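PDB 4N91: TRAP dicarboxylate transporter, DctP subunit from Anaerococcus prevoti, which probably binds sugar acids for a TRAP transporter as its extracytoplasmic solute-binding subunit, and holds alpha- or beta-D-glucuronate in the crystal. Local coordinates for residues 153-158 against 234-239; 215-220 against 279-284; 229-234 against 294-299. All coordinates share one frame; numbering follows the deposited sequence.

Contact 1 (153-158 against 234-239). With BDP (beta-D-glucopyranuronic acid), chain C.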
loop_
_atom_site.group_PDB
_atom_site.type_symbol
_atom_site.label_atom_id
_atom_site.label_comp_id
_atom_site.label_asym_id
_atom_site.label_seq_id
_atom_site.Cartn_x
_atom_site.Cartn_y
_atom_site.Cartn_z
ATOM N N SER A 153 5.716 6.659 2.052
ATOM C CA SER A 153 6.354 5.878 3.095
ATOM C C SER A 153 5.487 5.902 4.355
ATOM O O SER A 153 4.693 6.823 4.544
ATOM C CB SER A 153 7.754 6.421 3.433
ATOM O OG SER A 153 7.665 7.706 4.015
ATOM N N ARG A 154 5.634 4.872 5.182
ATOM C CA ARG A 154 4.856 4.741 6.397
ATOM C C ARG A 154 5.695 5.109 7.606
ATOM O O ARG A 154 6.828 4.646 7.760
ATOM C CB ARG A 154 4.319 3.319 6.540
ATOM C CG ARG A 154 3.432 2.935 5.361
ATOM C CD ARG A 154 2.933 1.563 5.432
ATOM N NE ARG A 154 1.918 1.321 6.463
ATOM C CZ ARG A 154 0.609 1.343 6.254
ATOM N NH1 ARG A 154 0.115 1.658 5.058
ATOM N NH2 ARG A 154 -0.212 1.050 7.255
ATOM N N SER A 155 5.137 5.964 8.448
ATOM C CA SER A 155 5.762 6.410 9.673
ATOM C C SER A 155 4.746 6.399 10.809
ATOM O O SER A 155 3.552 6.526 10.553
ATOM C CB SER A 155 6.228 7.846 9.507
ATOM O OG SER A 155 7.367 7.923 8.669
ATOM N N PHE A 156 5.235 6.365 12.056
ATOM C CA PHE A 156 4.364 6.339 13.235
ATOM C C PHE A 156 3.708 7.677 13.533
ATOM O O PHE A 156 4.341 8.738 13.454
ATOM C CB PHE A 156 5.166 5.868 14.452
ATOM C CG PHE A 156 5.582 4.433 14.357
ATOM C CD1 PHE A 156 4.641 3.439 14.406
ATOM C CD2 PHE A 156 6.922 4.076 14.196
ATOM C CE1 PHE A 156 5.010 2.107 14.275
ATOM C CE2 PHE A 156 7.284 2.765 14.079
ATOM C CZ PHE A 156 6.337 1.778 14.109
ATOM N N TYR A 157 2.451 7.624 13.937
ATOM C CA TYR A 157 1.803 8.793 14.526
ATOM C C TYR A 157 1.002 8.340 15.736
ATOM O O TYR A 157 0.462 7.235 15.788
ATOM C CB TYR A 157 0.925 9.552 13.530
ATOM C CG TYR A 157 -0.057 8.737 12.693
ATOM C CD1 TYR A 157 0.332 8.177 11.485
ATOM C CD2 TYR A 157 -1.378 8.554 13.100
ATOM C CE1 TYR A 157 -0.564 7.473 10.694
ATOM C CE2 TYR A 157 -2.271 7.842 12.334
ATOM C CZ TYR A 157 -1.863 7.309 11.121
ATOM O OH TYR A 157 -2.747 6.616 10.322
ATOM N N THR A 158 0.963 9.209 16.738
ATOM C CA THR A 158 0.392 8.877 18.008
ATOM C C THR A 158 -0.389 10.062 18.578
ATOM O O THR A 158 -0.219 11.202 18.162
ATOM C CB THR A 158 1.515 8.534 18.991
ATOM O OG1 THR A 158 2.466 9.603 18.966
ATOM C CG2 THR A 158 2.231 7.234 18.609
ATOM N N TYR A 234 8.731 10.872 11.475
ATOM C CA TYR A 234 9.210 10.324 10.222
ATOM C C TYR A 234 10.295 9.262 10.374
ATOM O O TYR A 234 11.451 9.466 9.963
ATOM C CB TYR A 234 9.718 11.458 9.341
ATOM C CG TYR A 234 8.667 12.236 8.556
ATOM C CD1 TYR A 234 8.094 11.693 7.414
ATOM C CD2 TYR A 234 8.285 13.516 8.913
ATOM C CE1 TYR A 234 7.177 12.380 6.675
ATOM C CE2 TYR A 234 7.340 14.214 8.171
ATOM C CZ TYR A 234 6.809 13.637 7.037
ATOM O OH TYR A 234 5.914 14.327 6.274
ATOM N N ASP A 235 9.929 8.137 10.962
ATOM C CA ASP A 235 10.852 7.019 11.033
ATOM C C ASP A 235 10.923 6.294 9.680
ATOM O O ASP A 235 11.895 5.597 9.403
ATOM C CB ASP A 235 10.477 6.066 12.150
ATOM C CG ASP A 235 9.199 5.321 11.875
ATOM O OD1 ASP A 235 8.170 6.000 11.731
ATOM O OD2 ASP A 235 9.222 4.064 11.808
HETATM N N MSE A 236 9.881 6.464 8.862
HETATM C CA MSE A 236 9.819 5.949 7.479
HETATM C C MSE A 236 10.248 4.473 7.354
HETATM O O MSE A 236 11.134 4.104 6.551
HETATM C CB MSE A 236 10.637 6.865 6.553
HETATM C CG MSE A 236 10.065 8.271 6.470
HETATM SE SE MSE A 236 11.213 9.517 5.504
HETATM C CE MSE A 236 10.973 8.735 3.739
ATOM N N HIS A 237 9.572 3.615 8.111
ATOM C CA HIS A 237 9.995 2.226 8.237
ATOM C C HIS A 237 9.721 1.384 7.014
ATOM O O HIS A 237 10.417 0.391 6.788
ATOM C CB HIS A 237 9.400 1.548 9.470
ATOM C CG HIS A 237 7.943 1.809 9.679
ATOM N ND1 HIS A 237 7.494 2.728 10.598
ATOM C CD2 HIS A 237 6.834 1.251 9.137
ATOM C CE1 HIS A 237 6.178 2.751 10.596
ATOM N NE2 HIS A 237 5.750 1.863 9.724
ATOM N N GLN A 238 8.727 1.758 6.221
ATOM C CA GLN A 238 8.402 0.998 5.013
ATOM C C GLN A 238 7.950 1.903 3.889
ATOM O O GLN A 238 7.424 3.018 4.125
ATOM C CB GLN A 238 7.293 -0.014 5.241
ATOM C CG GLN A 238 7.607 -1.137 6.190
ATOM C CD GLN A 238 6.335 -1.832 6.614
ATOM O OE1 GLN A 238 5.391 -1.209 7.172
ATOM N NE2 GLN A 238 6.265 -3.107 6.330
HETATM N N MSE A 239 8.163 1.412 2.664
HETATM C CA MSE A 239 7.557 1.975 1.468
HETATM C C MSE A 239 6.772 0.838 0.847
HETATM O O MSE A 239 7.339 -0.035 0.187
HETATM C CB MSE A 239 8.584 2.537 0.494
HETATM C CG MSE A 239 9.449 3.550 1.131
HETATM SE SE MSE A 239 10.662 4.340 -0.166
HETATM C CE MSE A 239 9.513 5.867 -0.690
HETATM C C1 BDP C . -2.702 3.327 2.749
HETATM C C2 BDP C . -2.739 2.428 1.601
HETATM C C3 BDP C . -3.985 1.591 1.635
HETATM C C4 BDP C . -4.058 0.818 2.836
HETATM C C5 BDP C . -3.957 1.719 4.005
HETATM C C6 BDP C . -3.872 0.932 5.338
HETATM O O2 BDP C . -2.973 3.373 0.483
HETATM O O3 BDP C . -4.033 0.719 0.458
HETATM O O4 BDP C . -5.140 0.042 2.927
HETATM O O5 BDP C . -2.734 2.531 3.934
HETATM O O6A BDP C . -4.811 0.133 5.545
HETATM O O1 BDP C . -1.364 3.885 2.796
HETATM O O6B BDP C . -3.039 1.291 6.200
#
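Asp235 and Ser155 join the two strands through their side chains. Asp235 OD1 takes the backbone N of Phe156 at 3.0 Å, nearly in line with its own C-O bond. Ser155 OG accepts from the backbone N of Met236, a selenomethionine here, at 2.9 Å. The Asp235 carboxylate reaches back because CG lies between the backbone N and the carbonyl carbon (chi1 69°). Its OD2 meets His237 ND1 in a bond modelled very short. NE2 of the same ring bonds Glu214, so bonds at both nitrogens probably hold the ring's rotation. Arg154 O sits 3.4 Å above one face of the His237 ring, over its centre, and His237 CE1 lies 3.6 Å over the middle of the Phe156 ring. The two ring planes are turned 41° apart and meet obliquely. Strands 154-158 and 231-238 are antiparallel neighbours in a mixed sheet of this family 7 extracellular solute-binding fold. Their direct backbone pairing is sparse here. Arg154 N gives a good bond to Gln238 O at 2.8 Å, while the one from His237 N to Arg154 O is weak. Arg154 carries the contact into the sugar pocket. Its chain bends at chi3 (71°), and the guanidinium meets the glucuronate at its edge. NH2 donates to O6B of the sugar carboxylate at 3.0 Å, and NH1 to the ring oxygen O5 at 3.2 Å. NE forms a salt bridge with Glu214, whose OE2 thus serves Arg154 and His237 together. Gln238 OE1 approaches the guanidinium obliquely and is held by Asn182, while NE2 bonds Asn110 O.

Contact 2 (215-220 against 279-284); sequences NNEMSL and VAVDKA. With BDP (beta-D-glucopyranuronic acid), chain C.
Met218 and Glu217 meet one side of the long helix 256-290 through Ala280, Val281 and Ala284. Glu217 lies in a capping turn, and Met218 begins the short helix 218-221. In the turn Asn216 OD1 accepts a weak bond from Met218 N. No hydrogen bond joins the two segments, so the contact is held by packing. Its more buried part gathers round Ala284. Met218, a selenomethionine, puts SE 3.8 Å from Ala284 CB, and its CE lies 4.0 Å from Ala280 CB. Bends at chi2 (-76°) and chi3 (-90°) bring SE and CE against these two alanines, one turn apart on helix 256-290. Met218 was modelled in two conformers, so these touches belong to one of them. The backbone O and CB of Glu217 also rest on the Ala284 methyl. His43, Pro44 and Trp277 border the Met218 side chain. The sparser side faces solvent. There the Glu217 carboxylate meets Val281 alone, with OE1 3.4 Å from CG2. Val281 is partly exposed, and Asp282 beyond it is exposed. Glu217 OE2 turns instead to Tyr234 OH. At the other end of 215-220 the chain serves the pocket. Asn216 ND2 bonds Ala151 O and lies near the sugar O1. Asn215 OD1 accepts from Asn216 N at 2.8 Å, in the carbonyl plane on a lone pair. This bond helps orient the amide, and Asn215 ND2 donates to the glucuronate ring oxygen O5 at 3.1 Å.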
loop_
_atom_site.group_PDB
_atom_site.type_symbol
_atom_site.label_atom_id
_atom_site.label_comp_id
_atom_site.label_asym_id
_atom_site.label_seq_id
_atom_site.Cartn_x
_atom_site.Cartn_y
_atom_site.Cartn_z
ATOM N N ASN A 215 1.482 5.244 8.856
ATOM C CA ASN A 215 1.047 5.398 7.495
ATOM C C ASN A 215 1.720 6.595 6.867
ATOM O O ASN A 215 2.507 7.286 7.502
ATOM C CB ASN A 215 -0.473 5.607 7.440
ATOM C CG ASN A 215 -1.093 4.883 6.278
ATOM O OD1 ASN A 215 -0.640 5.021 5.138
ATOM N ND2 ASN A 215 -2.109 4.062 6.561
ATOM N N ASN A 216 1.362 6.848 5.619
ATOM C CA ASN A 216 1.730 8.081 4.974
ATOM C C ASN A 216 0.887 9.255 5.487
ATOM O O ASN A 216 -0.033 9.086 6.288
ATOM C CB ASN A 216 1.629 7.943 3.458
ATOM C CG ASN A 216 0.222 7.628 2.983
ATOM O OD1 ASN A 216 -0.767 8.294 3.372
ATOM N ND2 ASN A 216 0.103 6.578 2.174
ATOM N N GLU A 217 1.192 10.450 5.009
ATOM C CA GLU A 217 0.557 11.659 5.506
ATOM C C GLU A 217 -0.914 11.819 5.130
ATOM O O GLU A 217 -1.636 12.540 5.804
ATOM C CB GLU A 217 1.334 12.880 5.050
ATOM C CG GLU A 217 2.800 12.855 5.469
ATOM C CD GLU A 217 3.753 12.260 4.433
ATOM O OE1 GLU A 217 3.387 11.319 3.689
ATOM O OE2 GLU A 217 4.908 12.767 4.367
HETATM N N MSE A 218 -1.344 11.142 4.072
HETATM C CA MSE A 218 -2.717 11.265 3.602
HETATM C C MSE A 218 -3.711 10.693 4.608
HETATM O O MSE A 218 -4.868 11.102 4.657
HETATM C CB MSE A 218 -2.871 10.622 2.222
HETATM C CG MSE A 218 -2.436 11.509 1.086
HETATM SE SE MSE A 218 -3.811 12.807 0.816
HETATM C CE MSE A 218 -5.019 12.012 -0.485
ATOM N N SER A 219 -3.263 9.755 5.434
ATOM C CA SER A 219 -4.106 9.224 6.500
ATOM C C SER A 219 -4.521 10.314 7.460
ATOM O O SER A 219 -5.594 10.234 8.046
ATOM C CB SER A 219 -3.371 8.143 7.309
ATOM O OG SER A 219 -3.356 6.908 6.593
ATOM N N LEU A 220 -3.646 11.285 7.693
ATOM C CA LEU A 220 -3.915 12.311 8.681
ATOM C C LEU A 220 -5.067 13.209 8.251
ATOM O O LEU A 220 -5.826 13.686 9.075
ATOM C CB LEU A 220 -2.692 13.206 8.881
ATOM C CG LEU A 220 -1.435 12.528 9.424
ATOM C CD1 LEU A 220 -0.243 13.469 9.384
ATOM C CD2 LEU A 220 -1.695 12.047 10.844
ATOM N N VAL A 279 1.150 15.620 -5.900
ATOM C CA VAL A 279 0.332 16.774 -5.575
ATOM C C VAL A 279 -0.351 16.603 -4.211
ATOM O O VAL A 279 -0.285 17.487 -3.342
ATOM C CB VAL A 279 -0.748 16.984 -6.676
ATOM C CG1 VAL A 279 -1.672 18.132 -6.326
ATOM C CG2 VAL A 279 -0.065 17.266 -8.017
ATOM N N ALA A 280 -1.004 15.464 -4.036
ATOM C CA ALA A 280 -1.835 15.216 -2.853
ATOM C C ALA A 280 -1.003 15.165 -1.583
ATOM O O ALA A 280 -1.418 15.679 -0.550
ATOM C CB ALA A 280 -2.611 13.935 -3.023
ATOM N N VAL A 281 0.152 14.527 -1.640
ATOM C CA VAL A 281 0.934 14.361 -0.426
ATOM C C VAL A 281 1.486 15.715 0.040
ATOM O O VAL A 281 1.537 15.998 1.237
ATOM C CB VAL A 281 1.995 13.229 -0.575
ATOM C CG1 VAL A 281 3.097 13.637 -1.501
ATOM C CG2 VAL A 281 2.554 12.833 0.789
ATOM N N ASP A 282 1.841 16.574 -0.913
ATOM C CA ASP A 282 2.239 17.953 -0.591
ATOM C C ASP A 282 1.107 18.700 0.092
ATOM O O ASP A 282 1.312 19.339 1.128
ATOM C CB ASP A 282 2.645 18.707 -1.858
ATOM C CG ASP A 282 4.030 18.341 -2.331
ATOM O OD1 ASP A 282 4.776 17.691 -1.563
ATOM O OD2 ASP A 282 4.371 18.709 -3.473
ATOM N N LYS A 283 -0.097 18.623 -0.477
ATOM C CA LYS A 283 -1.244 19.276 0.132
ATOM C C LYS A 283 -1.574 18.674 1.499
ATOM O O LYS A 283 -2.041 19.383 2.402
ATOM C CB LYS A 283 -2.467 19.197 -0.788
ATOM C CG LYS A 283 -2.263 19.932 -2.115
ATOM C CD LYS A 283 -3.582 20.219 -2.810
ATOM C CE LYS A 283 -3.381 20.691 -4.252
ATOM N NZ LYS A 283 -4.437 20.110 -5.147
ATOM N N ALA A 284 -1.365 17.366 1.649
ATOM C CA ALA A 284 -1.666 16.705 2.912
ATOM C C ALA A 284 -0.733 17.217 4.006
ATOM O O ALA A 284 -1.160 17.490 5.140
ATOM C CB ALA A 284 -1.552 15.214 2.770
HETATM C C1 BDP C . -2.702 3.327 2.749
HETATM C C2 BDP C . -2.739 2.428 1.601
HETATM C C3 BDP C . -3.985 1.591 1.635
HETATM C C4 BDP C . -4.058 0.818 2.836
HETATM C C5 BDP C . -3.957 1.719 4.005
HETATM C C6 BDP C . -3.872 0.932 5.338
HETATM O O2 BDP C . -2.973 3.373 0.483
HETATM O O3 BDP C . -4.033 0.719 0.458
HETATM O O4 BDP C . -5.140 0.042 2.927
HETATM O O5 BDP C . -2.734 2.531 3.934
HETATM O O6A BDP C . -4.811 0.133 5.545
HETATM O O1 BDP C . -1.364 3.885 2.796
HETATM O O6B BDP C . -3.039 1.291 6.200
#

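Contact 3 (229-234 against 294-299)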
loop_
_atom_site.group_PDB
_atom_site.type_symbol
_atom_site.label_atom_id
_atom_site.label_comp_id
_atom_site.label_asym_id
_atom_site.label_seq_id
_atom_site.Cartn_x
_atom_site.Cartn_y
_atom_site.Cartn_z
ATOM N N CYS A 229 -4.535 12.322 16.268
ATOM C CA CYS A 229 -3.091 12.154 16.429
ATOM C C CYS A 229 -2.312 13.326 15.919
ATOM O O CYS A 229 -2.297 13.590 14.713
ATOM C CB CYS A 229 -2.573 10.913 15.702
ATOM S SG CYS A 229 -3.240 9.379 16.406
ATOM N N LYS A 230 -1.651 14.049 16.825
ATOM C CA LYS A 230 -0.942 15.241 16.409
ATOM C C LYS A 230 0.574 15.103 16.418
ATOM O O LYS A 230 1.269 16.096 16.236
ATOM C CB LYS A 230 -1.311 16.442 17.286
ATOM C CG LYS A 230 -2.791 16.678 17.522
ATOM C CD LYS A 230 -3.458 17.277 16.315
ATOM C CE LYS A 230 -4.863 17.776 16.706
ATOM N NZ LYS A 230 -5.690 17.945 15.516
ATOM N N TYR A 231 1.085 13.903 16.698
ATOM C CA TYR A 231 2.527 13.668 16.632
ATOM C C TYR A 231 2.816 12.690 15.494
ATOM O O TYR A 231 2.478 11.511 15.587
ATOM C CB TYR A 231 3.069 13.087 17.930
ATOM C CG TYR A 231 2.846 13.955 19.149
ATOM C CD1 TYR A 231 3.588 15.116 19.353
ATOM C CD2 TYR A 231 1.911 13.612 20.099
ATOM C CE1 TYR A 231 3.380 15.896 20.469
ATOM C CE2 TYR A 231 1.692 14.404 21.217
ATOM C CZ TYR A 231 2.415 15.543 21.387
ATOM O OH TYR A 231 2.214 16.297 22.537
ATOM N N TYR A 232 3.445 13.184 14.439
ATOM C CA TYR A 232 3.787 12.354 13.293
ATOM C C TYR A 232 5.290 12.345 13.169
ATOM O O TYR A 232 5.902 13.384 12.925
ATOM C CB TYR A 232 3.125 12.867 12.020
ATOM C CG TYR A 232 3.307 11.974 10.792
ATOM C CD1 TYR A 232 4.471 11.993 10.059
ATOM C CD2 TYR A 232 2.293 11.141 10.360
ATOM C CE1 TYR A 232 4.637 11.206 8.931
ATOM C CE2 TYR A 232 2.461 10.322 9.236
ATOM C CZ TYR A 232 3.647 10.379 8.523
ATOM O OH TYR A 232 3.828 9.599 7.423
ATOM N N SER A 233 5.878 11.166 13.341
ATOM C CA SER A 233 7.317 11.012 13.466
ATOM C C SER A 233 7.916 10.212 12.292
ATOM O O SER A 233 7.658 9.028 12.158
ATOM C CB SER A 233 7.637 10.322 14.790
ATOM O OG SER A 233 9.035 10.128 14.948
ATOM N N TYR A 234 8.731 10.872 11.475
ATOM C CA TYR A 234 9.210 10.324 10.222
ATOM C C TYR A 234 10.295 9.262 10.374
ATOM O O TYR A 234 11.451 9.466 9.963
ATOM C CB TYR A 234 9.718 11.458 9.341
ATOM C CG TYR A 234 8.667 12.236 8.556
ATOM C CD1 TYR A 234 8.094 11.693 7.414
ATOM C CD2 TYR A 234 8.285 13.516 8.913
ATOM C CE1 TYR A 234 7.177 12.380 6.675
ATOM C CE2 TYR A 234 7.340 14.214 8.171
ATOM C CZ TYR A 234 6.809 13.637 7.037
ATOM O OH TYR A 234 5.914 14.327 6.274
ATOM N N GLU A 294 2.121 18.079 14.569
ATOM C CA GLU A 294 3.537 18.340 14.669
ATOM C C GLU A 294 4.342 17.233 14.029
ATOM O O GLU A 294 4.192 16.046 14.358
ATOM C CB GLU A 294 3.937 18.523 16.130
ATOM C CG GLU A 294 5.449 18.711 16.326
ATOM C CD GLU A 294 5.821 18.837 17.775
ATOM O OE1 GLU A 294 4.904 19.049 18.592
ATOM O OE2 GLU A 294 7.025 18.735 18.097
ATOM N N PHE A 295 5.194 17.608 13.085
ATOM C CA PHE A 295 6.054 16.647 12.431
ATOM C C PHE A 295 7.386 16.567 13.170
ATOM O O PHE A 295 7.984 17.581 13.526
ATOM C CB PHE A 295 6.227 17.003 10.947
ATOM C CG PHE A 295 4.973 16.828 10.148
ATOM C CD1 PHE A 295 4.582 15.568 9.749
ATOM C CD2 PHE A 295 4.185 17.906 9.802
ATOM C CE1 PHE A 295 3.438 15.373 9.026
ATOM C CE2 PHE A 295 3.014 17.725 9.093
ATOM C CZ PHE A 295 2.636 16.447 8.693
ATOM N N ILE A 296 7.795 15.345 13.455
ATOM C CA ILE A 296 9.057 15.045 14.106
ATOM C C ILE A 296 9.967 14.282 13.147
ATOM O O ILE A 296 9.485 13.492 12.323
ATOM C CB ILE A 296 8.802 14.209 15.378
ATOM C CG1 ILE A 296 7.921 15.009 16.348
ATOM C CG2 ILE A 296 10.113 13.810 16.027
ATOM C CD1 ILE A 296 7.381 14.177 17.482
ATOM N N TYR A 297 11.280 14.555 13.235
ATOM C CA TYR A 297 12.273 13.944 12.347
ATOM C C TYR A 297 13.283 13.178 13.170
ATOM O O TYR A 297 14.380 13.681 13.451
ATOM C CB TYR A 297 12.948 15.038 11.494
ATOM C CG TYR A 297 11.920 15.840 10.737
ATOM C CD1 TYR A 297 11.483 15.432 9.496
ATOM C CD2 TYR A 297 11.338 16.965 11.298
ATOM C CE1 TYR A 297 10.511 16.152 8.812
ATOM C CE2 TYR A 297 10.363 17.686 10.618
ATOM C CZ TYR A 297 9.954 17.258 9.376
ATOM O OH TYR A 297 8.979 17.964 8.701
ATOM N N PRO A 298 12.919 11.957 13.582
ATOM C CA PRO A 298 13.765 11.204 14.500
ATOM C C PRO A 298 14.974 10.601 13.801
ATOM O O PRO A 298 14.995 10.439 12.580
ATOM C CB PRO A 298 12.834 10.089 14.976
ATOM C CG PRO A 298 11.927 9.846 13.790
ATOM C CD PRO A 298 11.681 11.225 13.238
ATOM N N ASP A 299 15.974 10.261 14.597
ATOM C CA ASP A 299 17.086 9.457 14.142
ATOM C C ASP A 299 16.540 8.088 13.731
ATOM O O ASP A 299 15.936 7.387 14.537
ATOM C CB ASP A 299 18.066 9.341 15.297
ATOM C CG ASP A 299 19.286 8.517 14.955
ATOM O OD1 ASP A 299 19.458 8.108 13.780
ATOM O OD2 ASP A 299 20.076 8.293 15.889
HETATM O O HOH W 1 13.537 11.257 10.362
#
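Tyr234 and Tyr297 lie side by side and point the same way. Their ring planes are only 13° apart but slid past each other, with Tyr234 CD2 3.5 Å from Tyr297 CE1. Phe295 meets the same tyrosine further out, its CD1 3.5 Å from Tyr234 CE2, again with little overlap of the rings. Tyr232 completes the aromatic cluster. Its CG stands opposite the backbone N (chi1 -174°), which brings the ring edge-to-face against Tyr234, with CE1 3.6 Å above the Tyr234 ring and offset toward its rim. Tyr232 CD1 lies 3.6 Å from Phe295 CD1, at the edge of the Phe295 ring, with the two planes 68° apart. Strands 231-234 and 294-296 run parallel beneath this cluster, 294-296 being the outermost strand of the mixed sheet. Four nearly straight backbone bonds join them, among them Ile296 N to Tyr232 O at 2.8 Å. Tyr231, Ser233, Glu294 and Ile296 lie on the sheet face opposite Tyr232 and Phe295. Past the pairing, one water donates to both Tyr234 O and Pro298 O. An alanine in place of Tyr234 would probably leave Glu217 OE2 without its hydroxyl partner and open a gap between Tyr297, Phe295 and Tyr232. Tyr232 OH bonds Asn215 O. Apolar ring contact thus packs the sheet edge, while two hydroxyls tie it to the backbone of Asn215, a pocket residue, and to Glu217 two residues on.

From the N terminus, 153-158 comes first and waits for 234-239, so contact 1 closes a long loop that holds strand 212-215. Within that loop 215-220 begins contact 2, which closes only at 279-284 in helix 256-290. Contact 3 starts at 229-234, before contact 1 is complete, and ends last at 294-299. Each pair of contacts therefore crosses, and none nests. Contacts 1 and 3 share Tyr234 and use the two sides of strand 231-238, with Phe156 O bonded to Ser233 N. Contact 2 sets helix 256-290 against the turn that follows strand 212-215. That strand, lying next to 154-158, leads directly into 215-220, and contacts 1 and 2 both reach the bound glucuronate.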